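Local coordinates for putative chemotaxis protein (Desulfovibrio vulgaris str. Hildenborough, PDB 3H4Y) that is a putative CheX-family chemotaxis protein, probably a phosphatase that acts on the phosphorylated response regulator CheY, at residues 38-43 and 137-142. Residues are numbered along the deposited sequence; the frame is centred on the assembly and turned at random.
Sequences KNNVAK and IMAIPF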
ATOM      1  N   LYS A  38       2.950   9.529 -15.832  1.00 15.06           N
ATOM      2  CA  LYS A  38       2.728  10.317 -14.641  1.00 14.43           C
ATOM      3  C   LYS A  38       1.327  10.049 -14.122  1.00 13.33           C
ATOM      4  O   LYS A  38       0.361   9.999 -14.902  1.00 13.65           O
ATOM      5  CB  LYS A  38       2.861  11.821 -14.947  1.00 15.29           C
ATOM      6  CG  LYS A  38       2.803  12.720 -13.686  1.00 18.65           C
ATOM      7  CD  LYS A  38       4.096  12.653 -12.849  1.00 25.98           C
ATOM      8  CE  LYS A  38       4.041  13.548 -11.584  1.00 23.71           C
ATOM      9  NZ  LYS A  38       3.172  13.063 -10.445  1.00 19.14           N
ATOM     10  N   ASN A  39       1.216   9.848 -12.816  1.00 12.05           N
ATOM     11  CA  ASN A  39      -0.074   9.596 -12.150  1.00 13.78           C
ATOM     12  C   ASN A  39      -0.851   8.401 -12.727  1.00 13.36           C
ATOM     13  O   ASN A  39      -2.082   8.378 -12.702  1.00 14.11           O
ATOM     14  CB  ASN A  39      -0.942  10.860 -12.139  1.00 15.84           C
ATOM     15  CG  ASN A  39      -0.287  12.012 -11.373  1.00 15.70           C
ATOM     16  OD1 ASN A  39       0.540  11.830 -10.462  1.00 16.47           O
ATOM     17  ND2 ASN A  39      -0.640  13.207 -11.761  1.00 23.96           N
ATOM     18  N   ASN A  40      -0.131   7.403 -13.216  1.00 13.68           N
ATOM     19  CA  ASN A  40      -0.797   6.174 -13.672  1.00 13.10           C
ATOM     20  C   ASN A  40      -1.606   5.569 -12.517  1.00 11.22           C
ATOM     21  O   ASN A  40      -1.192   5.617 -11.360  1.00 11.79           O
ATOM     22  CB  ASN A  40       0.209   5.133 -14.167  1.00 11.32           C
ATOM     23  CG  ASN A  40      -0.433   4.145 -15.117  1.00 13.72           C
ATOM     24  OD1 ASN A  40      -0.931   4.547 -16.160  1.00 19.53           O
ATOM     25  ND2 ASN A  40      -0.526   2.860 -14.714  1.00 16.73           N
ATOM     26  N   VAL A  41      -2.774   5.028 -12.859  1.00 10.59           N
ATOM     27  CA  VAL A  41      -3.665   4.420 -11.900  1.00 10.99           C
ATOM     28  C   VAL A  41      -3.913   2.985 -12.329  1.00 10.71           C
ATOM     29  O   VAL A  41      -4.150   2.724 -13.530  1.00 12.49           O
ATOM     30  CB  VAL A  41      -4.997   5.184 -11.849  1.00 10.06           C
ATOM     31  CG1 VAL A  41      -5.974   4.494 -10.884  1.00 12.69           C
ATOM     32  CG2 VAL A  41      -4.777   6.676 -11.452  1.00 11.93           C
ATOM     33  N   ALA A  42      -3.873   2.046 -11.382  1.00 11.08           N
ATOM     34  CA  ALA A  42      -4.267   0.663 -11.657  1.00 11.19           C
ATOM     35  C   ALA A  42      -5.623   0.438 -11.018  1.00 10.56           C
ATOM     36  O   ALA A  42      -5.847   0.853  -9.888  1.00 12.75           O
ATOM     37  CB  ALA A  42      -3.245  -0.335 -11.088  1.00 12.91           C
ATOM     38  N   LYS A  43      -6.522  -0.246 -11.722  1.00  9.89           N
ATOM     39  CA  LYS A  43      -7.875  -0.506 -11.236  1.00  9.85           C
ATOM     40  C   LYS A  43      -8.114  -1.996 -11.273  1.00 10.88           C
ATOM     41  O   LYS A  43      -7.793  -2.665 -12.254  1.00 13.61           O
ATOM     42  CB  LYS A  43      -8.910   0.226 -12.085  1.00 12.13           C
ATOM     43  CG  LYS A  43     -10.348  -0.004 -11.612  1.00 16.16           C
ATOM     44  CD  LYS A  43     -11.291   0.921 -12.332  1.00 22.79           C
ATOM     45  CE  LYS A  43     -12.735   0.617 -11.955  1.00 35.27           C
ATOM     46  NZ  LYS A  43     -13.677   1.603 -12.546  1.00 43.90           N
ATOM     47  N   ILE A 137       5.217   6.533 -13.390  1.00  9.68           N
ATOM     48  CA  ILE A 137       5.031   5.200 -12.825  1.00 10.55           C
ATOM     49  C   ILE A 137       5.076   4.177 -13.959  1.00 10.42           C
ATOM     50  O   ILE A 137       4.429   4.386 -14.968  1.00 12.26           O
ATOM     51  CB  ILE A 137       3.674   5.160 -12.114  1.00  9.83           C
ATOM     52  CG1 ILE A 137       3.700   6.049 -10.858  1.00  9.93           C
ATOM     53  CG2 ILE A 137       3.289   3.702 -11.702  1.00 10.73           C
ATOM     54  CD1 ILE A 137       2.274   6.481 -10.410  1.00 15.43           C
HETATM   55  N   MSE A 138       5.847   3.108 -13.787  1.00 10.24           N
HETATM   56  CA  MSE A 138       5.915   1.978 -14.751  1.00 10.78           C
HETATM   57  C   MSE A 138       4.726   1.055 -14.494  1.00  9.94           C
HETATM   58  O   MSE A 138       4.398   0.738 -13.335  1.00 11.71           O
HETATM   59  CB  MSE A 138       7.204   1.157 -14.587  1.00 12.77           C
HETATM   60  CG  MSE A 138       7.380  -0.008 -15.595  1.00 14.02           C
HETATM   61 SE   MSE A 138       8.478  -1.434 -14.812  0.75 15.17          SE
HETATM   62  CE  MSE A 138       7.132  -2.227 -13.667  1.00 23.05           C
ATOM     63  N   ALA A 139       4.058   0.640 -15.564  1.00  9.95           N
ATOM     64  CA  ALA A 139       3.029  -0.373 -15.472  1.00  9.89           C
ATOM     65  C   ALA A 139       3.247  -1.420 -16.551  1.00 11.64           C
ATOM     66  O   ALA A 139       3.664  -1.100 -17.671  1.00 11.91           O
ATOM     67  CB  ALA A 139       1.671   0.228 -15.612  1.00 10.36           C
ATOM     68  N   ILE A 140       2.963  -2.677 -16.201  1.00 10.47           N
ATOM     69  CA  ILE A 140       3.062  -3.793 -17.156  1.00  9.84           C
ATOM     70  C   ILE A 140       1.806  -4.627 -16.957  1.00  9.55           C
ATOM     71  O   ILE A 140       1.594  -5.200 -15.861  1.00  9.50           O
ATOM     72  CB  ILE A 140       4.316  -4.691 -16.960  1.00  9.69           C
ATOM     73  CG1 ILE A 140       5.616  -3.880 -16.856  1.00 11.50           C
ATOM     74  CG2 ILE A 140       4.413  -5.785 -18.096  1.00 11.59           C
ATOM     75  CD1 ILE A 140       6.757  -4.679 -16.259  1.00 14.20           C
ATOM     76  N   PRO A 141       0.950  -4.660 -17.985  1.00  8.97           N
ATOM     77  CA  PRO A 141      -0.181  -5.576 -17.882  1.00 10.21           C
ATOM     78  C   PRO A 141       0.286  -7.014 -18.167  1.00 10.16           C
ATOM     79  O   PRO A 141       1.201  -7.238 -18.965  1.00  9.49           O
ATOM     80  CB  PRO A 141      -1.110  -5.099 -18.980  1.00 13.09           C
ATOM     81  CG  PRO A 141      -0.182  -4.534 -20.054  1.00 14.81           C
ATOM     82  CD  PRO A 141       1.017  -3.965 -19.287  1.00  7.81           C
ATOM     83  N   PHE A 142      -0.341  -7.983 -17.510  1.00  9.31           N
ATOM     84  CA  PHE A 142      -0.145  -9.398 -17.792  1.00  9.44           C
ATOM     85  C   PHE A 142      -1.510 -10.073 -18.028  1.00 10.10           C
ATOM     86  O   PHE A 142      -2.528  -9.688 -17.425  1.00 10.62           O
ATOM     87  CB  PHE A 142       0.541 -10.090 -16.614  1.00 10.07           C
ATOM     88  CG  PHE A 142       1.961  -9.694 -16.427  1.00  8.74           C
ATOM     89  CD1 PHE A 142       2.288  -8.505 -15.777  1.00  9.83           C
ATOM     90  CD2 PHE A 142       2.996 -10.524 -16.851  1.00  9.70           C
ATOM     91  CE1 PHE A 142       3.616  -8.159 -15.566  1.00 10.46           C
ATOM     92  CE2 PHE A 142       4.297 -10.208 -16.628  1.00  9.78           C
ATOM     93  CZ  PHE A 142       4.629  -9.022 -16.011  1.00 10.53           C
TER
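Asn40 and Ile137 form the packed half of this contact. Their side chains lie against each other at the base, with CB of Asn40 4.0 Å from CB of Ile137. The CG1 branch of Ile137 carries CD1 against the backbone of Asn39 and Asn40: CD1 lies 3.7 Å from Asn40 O and 3.8 Å from Asn40 N. CG1 sits beside the backbone N of Ile137 (chi1 -69°), and an extended second torsion sends CD1 on to the loop. CD1 also comes within 4.3 Å of Asn39 CA.

Asn40 has its CG anti to the backbone N (chi1 -157°). This turns the ND2 end of the amide toward the methyl of Ala139, with ND2 3.5 Å from Ala139 CB. The methyl gives this nitrogen only a nonpolar neighbour. It is hydrogen-bonded to Glu152 OE2, and weakly to Tyr35 OH.

Strand 137-144 belongs to the antiparallel sheet of the CheX domain, between strands 30-37 and 147-155. The chain leaves strand 30-37, turns at Asn39 over one face of that sheet, and enters strand 42-44. That short strand pairs with 127-131 in a separate two-stranded sheet. Met138 points to the other face, against Phe13 of helix 10-25.

The outer side is looser and polar. Lys38 NZ donates a hydrogen bond to Asn39 OD1 within the loop at 2.9 Å, approaching from 43° above the carbonyl plane. The same amine also hydrogen-bonds to Thr133 O and to a citrate, probably from the crystallisation liquor. Asn39 packs on Gln86 of the second subunit.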